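Local coordinates for cell cycle regulatory protein GcrA (Caulobacter crescentus, PDB 5YIU) that regulates the cell cycle as a transcription factor that activates transcription, and is represented here by its DNA-binding domain, at residues V12-K17 with K30-V35; L23-I28 with A39-V44. All coordinates share one frame; numbering follows the deposited sequence. Where two conformers were deposited one is given.

Contact 1: residues V12-K17 with K30-V35; sequences VSTLKK and KQLGGV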
loop_
_atom_site.group_PDB
_atom_site.type_symbol
_atom_site.label_atom_id
_atom_site.label_comp_id
_atom_site.label_asym_id
_atom_site.label_seq_id
_atom_site.Cartn_x
_atom_site.Cartn_y
_atom_site.Cartn_z
ATOM N N VAL A 12 1.093 0.401 -6.653
ATOM C CA VAL A 12 1.840 -0.822 -6.379
ATOM C C VAL A 12 3.344 -0.546 -6.371
ATOM O O VAL A 12 4.050 -0.988 -5.474
ATOM C CB VAL A 12 1.482 -1.936 -7.386
ATOM C CG1 VAL A 12 2.399 -3.130 -7.220
ATOM C CG2 VAL A 12 0.016 -2.361 -7.206
ATOM N N SER A 13 3.828 0.188 -7.363
ATOM C CA SER A 13 5.246 0.517 -7.430
ATOM C C SER A 13 5.689 1.314 -6.209
ATOM O O SER A 13 6.754 1.044 -5.641
ATOM C CB SER A 13 5.547 1.285 -8.715
ATOM O OG SER A 13 6.900 1.715 -8.758
ATOM N N THR A 14 4.881 2.278 -5.800
ATOM C CA THR A 14 5.167 3.070 -4.616
ATOM C C THR A 14 5.173 2.213 -3.349
ATOM O O THR A 14 6.077 2.316 -2.517
ATOM C CB THR A 14 4.145 4.201 -4.476
ATOM O OG1 THR A 14 4.302 5.108 -5.575
ATOM C CG2 THR A 14 4.317 4.955 -3.168
ATOM N N LEU A 15 4.163 1.364 -3.195
ATOM C CA LEU A 15 4.095 0.502 -2.022
ATOM C C LEU A 15 5.330 -0.380 -1.938
ATOM O O LEU A 15 5.941 -0.524 -0.869
ATOM C CB LEU A 15 2.828 -0.353 -2.071
ATOM C CG LEU A 15 2.622 -1.343 -0.912
ATOM C CD1 LEU A 15 1.133 -1.523 -0.612
ATOM C CD2 LEU A 15 3.240 -2.693 -1.232
ATOM N N LYS A 16 5.687 -0.979 -3.069
ATOM C CA LYS A 16 6.818 -1.890 -3.123
ATOM C C LYS A 16 8.118 -1.189 -2.730
ATOM O O LYS A 16 8.858 -1.687 -1.876
ATOM C CB LYS A 16 6.919 -2.501 -4.516
ATOM C CG LYS A 16 8.086 -3.440 -4.715
ATOM C CD LYS A 16 8.083 -3.965 -6.138
ATOM C CE LYS A 16 9.432 -4.540 -6.503
ATOM N NZ LYS A 16 9.471 -5.017 -7.912
ATOM N N LYS A 17 8.390 -0.031 -3.327
ATOM C CA LYS A 17 9.609 0.714 -3.024
ATOM C C LYS A 17 9.678 1.109 -1.555
ATOM O O LYS A 17 10.697 0.908 -0.894
ATOM C CB LYS A 17 9.703 1.965 -3.902
ATOM C CG LYS A 17 10.016 1.690 -5.364
ATOM C CD LYS A 17 9.843 2.950 -6.208
ATOM C CE LYS A 17 10.393 2.758 -7.622
ATOM N NZ LYS A 17 10.413 4.032 -8.400
ATOM N N LYS A 30 -0.385 6.298 4.740
ATOM C CA LYS A 30 -0.481 7.752 4.811
ATOM C C LYS A 30 -0.001 8.386 3.507
ATOM O O LYS A 30 -0.624 9.311 2.988
ATOM C CB LYS A 30 0.340 8.277 5.992
ATOM C CG LYS A 30 0.043 9.713 6.392
ATOM C CD LYS A 30 1.115 10.665 5.898
ATOM C CE LYS A 30 0.862 12.083 6.390
ATOM N NZ LYS A 30 1.896 13.033 5.893
ATOM N N GLN A 31 1.100 7.882 2.968
ATOM C CA GLN A 31 1.635 8.438 1.727
ATOM C C GLN A 31 0.791 8.107 0.489
ATOM O O GLN A 31 0.633 8.937 -0.397
ATOM C CB GLN A 31 3.093 8.024 1.538
ATOM C CG GLN A 31 3.995 8.578 2.633
ATOM C CD GLN A 31 5.468 8.383 2.356
ATOM O OE1 GLN A 31 5.898 8.324 1.201
ATOM N NE2 GLN A 31 6.256 8.279 3.421
ATOM N N LEU A 32 0.234 6.904 0.428
ATOM C CA LEU A 32 -0.631 6.535 -0.686
ATOM C C LEU A 32 -1.939 7.312 -0.651
ATOM O O LEU A 32 -2.419 7.789 -1.680
ATOM C CB LEU A 32 -0.941 5.040 -0.631
ATOM C CG LEU A 32 0.189 4.066 -0.960
ATOM C CD1 LEU A 32 -0.252 2.660 -0.604
ATOM C CD2 LEU A 32 0.550 4.165 -2.440
ATOM N N GLY A 33 -2.513 7.426 0.540
ATOM C CA GLY A 33 -3.779 8.115 0.715
ATOM C C GLY A 33 -4.973 7.232 0.408
ATOM O O GLY A 33 -4.905 6.371 -0.472
ATOM N N GLY A 34 -6.069 7.444 1.136
ATOM C CA GLY A 34 -7.312 6.740 0.876
ATOM C C GLY A 34 -7.290 5.234 1.084
ATOM O O GLY A 34 -8.122 4.519 0.542
ATOM N N VAL A 35 -6.336 4.746 1.866
ATOM C CA VAL A 35 -6.223 3.316 2.137
ATOM C C VAL A 35 -5.718 3.162 3.569
ATOM O O VAL A 35 -5.008 4.034 4.077
ATOM C CB VAL A 35 -5.265 2.629 1.108
ATOM C CG1 VAL A 35 -3.840 3.168 1.232
ATOM C CG2 VAL A 35 -5.276 1.116 1.242
#
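Leu32 reaches across from the last turn of helix 25-32 and lays one of its methyl groups against Thr14 of helix 9-21. The touching atoms are Leu32 CD2 and the threonine methyl, Thr14 CG2, 3.9 Å apart. Leu32 CD2 also lies 4.1 Å from Thr14 CB. The two side chains run antiparallel alongside each other, methyl beside methyl. In Thr14 the methyl stands trans to the backbone N, while the hydroxyl sits beside that N (chi1 -65°). Thr14 OG1 therefore turns back along its own helix, where it is hydrogen-bonded to the carbonyl O of Glu10, one turn earlier. The polar atom is satisfied locally and the carbon face is left for Leu32.

The other branch of Leu32 points toward the interior. Its CD1 approaches Leu15 CD1 at 4.4 Å, a looser meeting than that with Thr14. Leu15 is buried nonetheless, because Val40, Val44 and Leu47 of helix 37-47 pack against it. Trp7 touches both leucines.

The solvent side is more open. Thr14 lies at the partly exposed edge. Gln31, exposed beside it, packs on Leu18 and Leu23 rather than on residues 12-17. No hydrogen bond links the two segments, and their backbones stay well apart, with 7.8 Å between Leu15 CA and Leu32 CA, the nearest pair.

Just past Leu32 the helix ends at Gly33, which has positive phi (83°). Arg11 of helix 9-21 hydrogen-bonds to the carbonyl O atoms of Leu32 and Gly33, at the C-terminal end of helix 25-32, and so links the two helices. The contact itself is apolar packing between the first two helices of a small three-helix domain, consistent with the helix-turn-helix class to which the GcrA family belongs.

Contact 2: residues L23-I28 with A39-V44; sequences LSASQI and AVIGKV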
loop_
_atom_site.group_PDB
_atom_site.type_symbol
_atom_site.label_atom_id
_atom_site.label_comp_id
_atom_site.label_asym_id
_atom_site.label_seq_id
_atom_site.Cartn_x
_atom_site.Cartn_y
_atom_site.Cartn_z
ATOM N N LEU A 23 9.738 1.426 5.347
ATOM C CA LEU A 23 8.617 2.173 5.921
ATOM C C LEU A 23 7.537 1.237 6.456
ATOM O O LEU A 23 7.323 0.147 5.931
ATOM C CB LEU A 23 8.011 3.145 4.911
ATOM C CG LEU A 23 8.760 4.450 4.619
ATOM C CD1 LEU A 23 10.042 4.204 3.866
ATOM C CD2 LEU A 23 7.867 5.390 3.832
ATOM N N SER A 24 6.871 1.669 7.518
ATOM C CA SER A 24 5.790 0.906 8.117
ATOM C C SER A 24 4.558 0.919 7.227
ATOM O O SER A 24 4.405 1.781 6.354
ATOM C CB SER A 24 5.430 1.497 9.480
ATOM O OG SER A 24 4.795 2.755 9.320
ATOM N N ALA A 25 3.670 -0.036 7.467
ATOM C CA ALA A 25 2.407 -0.052 6.748
ATOM C C ALA A 25 1.605 1.227 6.999
ATOM O O ALA A 25 0.902 1.709 6.115
ATOM C CB ALA A 25 1.603 -1.270 7.128
ATOM N N SER A 26 1.713 1.763 8.214
ATOM C CA SER A 26 1.060 3.021 8.570
ATOM C C SER A 26 1.569 4.169 7.717
ATOM O O SER A 26 0.788 4.939 7.168
ATOM C CB SER A 26 1.294 3.351 10.043
ATOM O OG SER A 26 0.312 2.740 10.850
ATOM N N GLN A 27 2.891 4.279 7.620
ATOM C CA GLN A 27 3.498 5.362 6.854
ATOM C C GLN A 27 3.136 5.240 5.390
ATOM O O GLN A 27 2.831 6.229 4.732
ATOM C CB GLN A 27 5.019 5.317 6.988
ATOM C CG GLN A 27 5.568 5.760 8.327
ATOM C CD GLN A 27 7.084 5.589 8.421
ATOM O OE1 GLN A 27 7.602 4.464 8.468
ATOM N NE2 GLN A 27 7.803 6.709 8.443
ATOM N N ILE A 28 3.180 4.017 4.877
ATOM C CA ILE A 28 2.848 3.791 3.475
ATOM C C ILE A 28 1.389 4.136 3.180
ATOM O O ILE A 28 1.089 4.768 2.172
ATOM C CB ILE A 28 3.161 2.338 3.068
ATOM C CG1 ILE A 28 4.676 2.100 3.130
ATOM C CG2 ILE A 28 2.605 2.031 1.685
ATOM C CD1 ILE A 28 5.084 0.677 2.926
ATOM N N ALA A 39 -5.058 -2.598 5.042
ATOM C CA ALA A 39 -5.207 -2.894 3.626
ATOM C C ALA A 39 -3.835 -2.916 2.937
ATOM O O ALA A 39 -3.589 -3.740 2.047
ATOM C CB ALA A 39 -6.151 -1.905 2.958
ATOM N N VAL A 40 -2.930 -2.038 3.371
ATOM C CA VAL A 40 -1.555 -2.076 2.884
ATOM C C VAL A 40 -0.898 -3.416 3.235
ATOM O O VAL A 40 -0.257 -4.046 2.396
ATOM C CB VAL A 40 -0.738 -0.886 3.434
ATOM C CG1 VAL A 40 0.749 -1.106 3.229
ATOM C CG2 VAL A 40 -1.194 0.420 2.784
ATOM N N ILE A 41 -1.069 -3.858 4.480
ATOM C CA ILE A 41 -0.520 -5.149 4.892
ATOM C C ILE A 41 -1.044 -6.284 4.011
ATOM O O ILE A 41 -0.276 -7.123 3.535
ATOM C CB ILE A 41 -0.808 -5.440 6.383
ATOM C CG1 ILE A 41 0.019 -4.488 7.257
ATOM C CG2 ILE A 41 -0.507 -6.905 6.722
ATOM C CD1 ILE A 41 -0.351 -4.501 8.745
ATOM N N GLY A 42 -2.347 -6.292 3.754
ATOM C CA GLY A 42 -2.901 -7.308 2.888
ATOM C C GLY A 42 -2.271 -7.314 1.508
ATOM O O GLY A 42 -2.008 -8.382 0.934
ATOM N N LYS A 43 -2.056 -6.129 0.946
ATOM C CA LYS A 43 -1.440 -6.028 -0.374
ATOM C C LYS A 43 0.014 -6.499 -0.369
ATOM O O LYS A 43 0.442 -7.184 -1.296
ATOM C CB LYS A 43 -1.556 -4.596 -0.910
ATOM C CG LYS A 43 -1.020 -4.400 -2.318
ATOM C CD LYS A 43 -1.724 -5.286 -3.329
ATOM C CE LYS A 43 -1.325 -4.908 -4.742
ATOM N NZ LYS A 43 -1.968 -5.808 -5.747
ATOM N N VAL A 44 0.779 -6.113 0.655
ATOM C CA VAL A 44 2.140 -6.625 0.832
ATOM C C VAL A 44 2.132 -8.153 0.840
ATOM O O VAL A 44 2.965 -8.800 0.194
ATOM C CB VAL A 44 2.748 -6.108 2.144
ATOM C CG1 VAL A 44 4.019 -6.868 2.492
ATOM C CG2 VAL A 44 3.021 -4.603 2.057
#
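Helices 25-32 and 37-47 pair here as the second and third helices of a three-helix domain, consistent with the helix-turn-helix class of the GcrA family. Helix 37-47 holds the position of the recognition helix in such folds. Ala25 and Ile28 of the one helix pack on Val40 and Ile41 of the other. The contact is buried, and no hydrogen bond crosses it. Ala25 and Val40 carry most of it. The short alanine side chain lets the backbones come close, and Ala25 CA and Val40 CA are 5.9 Å apart. The methyl Ala25 CB meets Val40 CG1 at 4.0 Å.

Val40 CG1 is shared. It also touches Ile28 CG2 at 4.0 Å, one helical turn further along. It stands trans to the backbone N of Val40 (chi1 166°), which directs it between Ala25 and Ile28. The side chains of Ile28 and Val40 meet at a slant, branch against branch. Behind them, Leu18 and Trp19 of helix 9-21 cover Ile28, so this joint is continuous with the core under the first helix. Ala29 and Val35 add to the packing around Val40.

The start of helix 25-32 is fixed by a capping box. Ser24 is the N-cap, and its OG accepts a bond from Gln27 N at 3.0 Å. In return Ser24 N donates to Gln27 OE1, also at 3.0 Å and nearly straight, with an angle of 172° at the hydrogen. The box holds the first turn, which carries Ala25, but takes no direct part in the packing.

At the edge of the contact Ile41 keeps an extended chain, with CG1 set beside the backbone N (chi1 -70°). The methylene Ile41 CG1 lies against Ala25 CB at 3.6 Å. The terminal Ile41 CD1 is 4.1 Å from Ala25 CB.

In the fold
From the N terminus the chain enters helix 9-21, which gives the first half of contact 1. It then turns into helix 25-32, whose start belongs to contact 2 and whose end returns to helix 9-21. Contact 1 closes that first loop across 12 residues. The chain goes on to helix 37-47, and contact 2 closes a second loop, across 10 residues, back to the start of helix 25-32. The segments alternate, so the two loops cross. Helix 25-32 is common to both. The contacts also meet directly: Val12 of contact 1 packs on Lys43 of contact 2, and Gln31 packs on Leu23, joining all three helices.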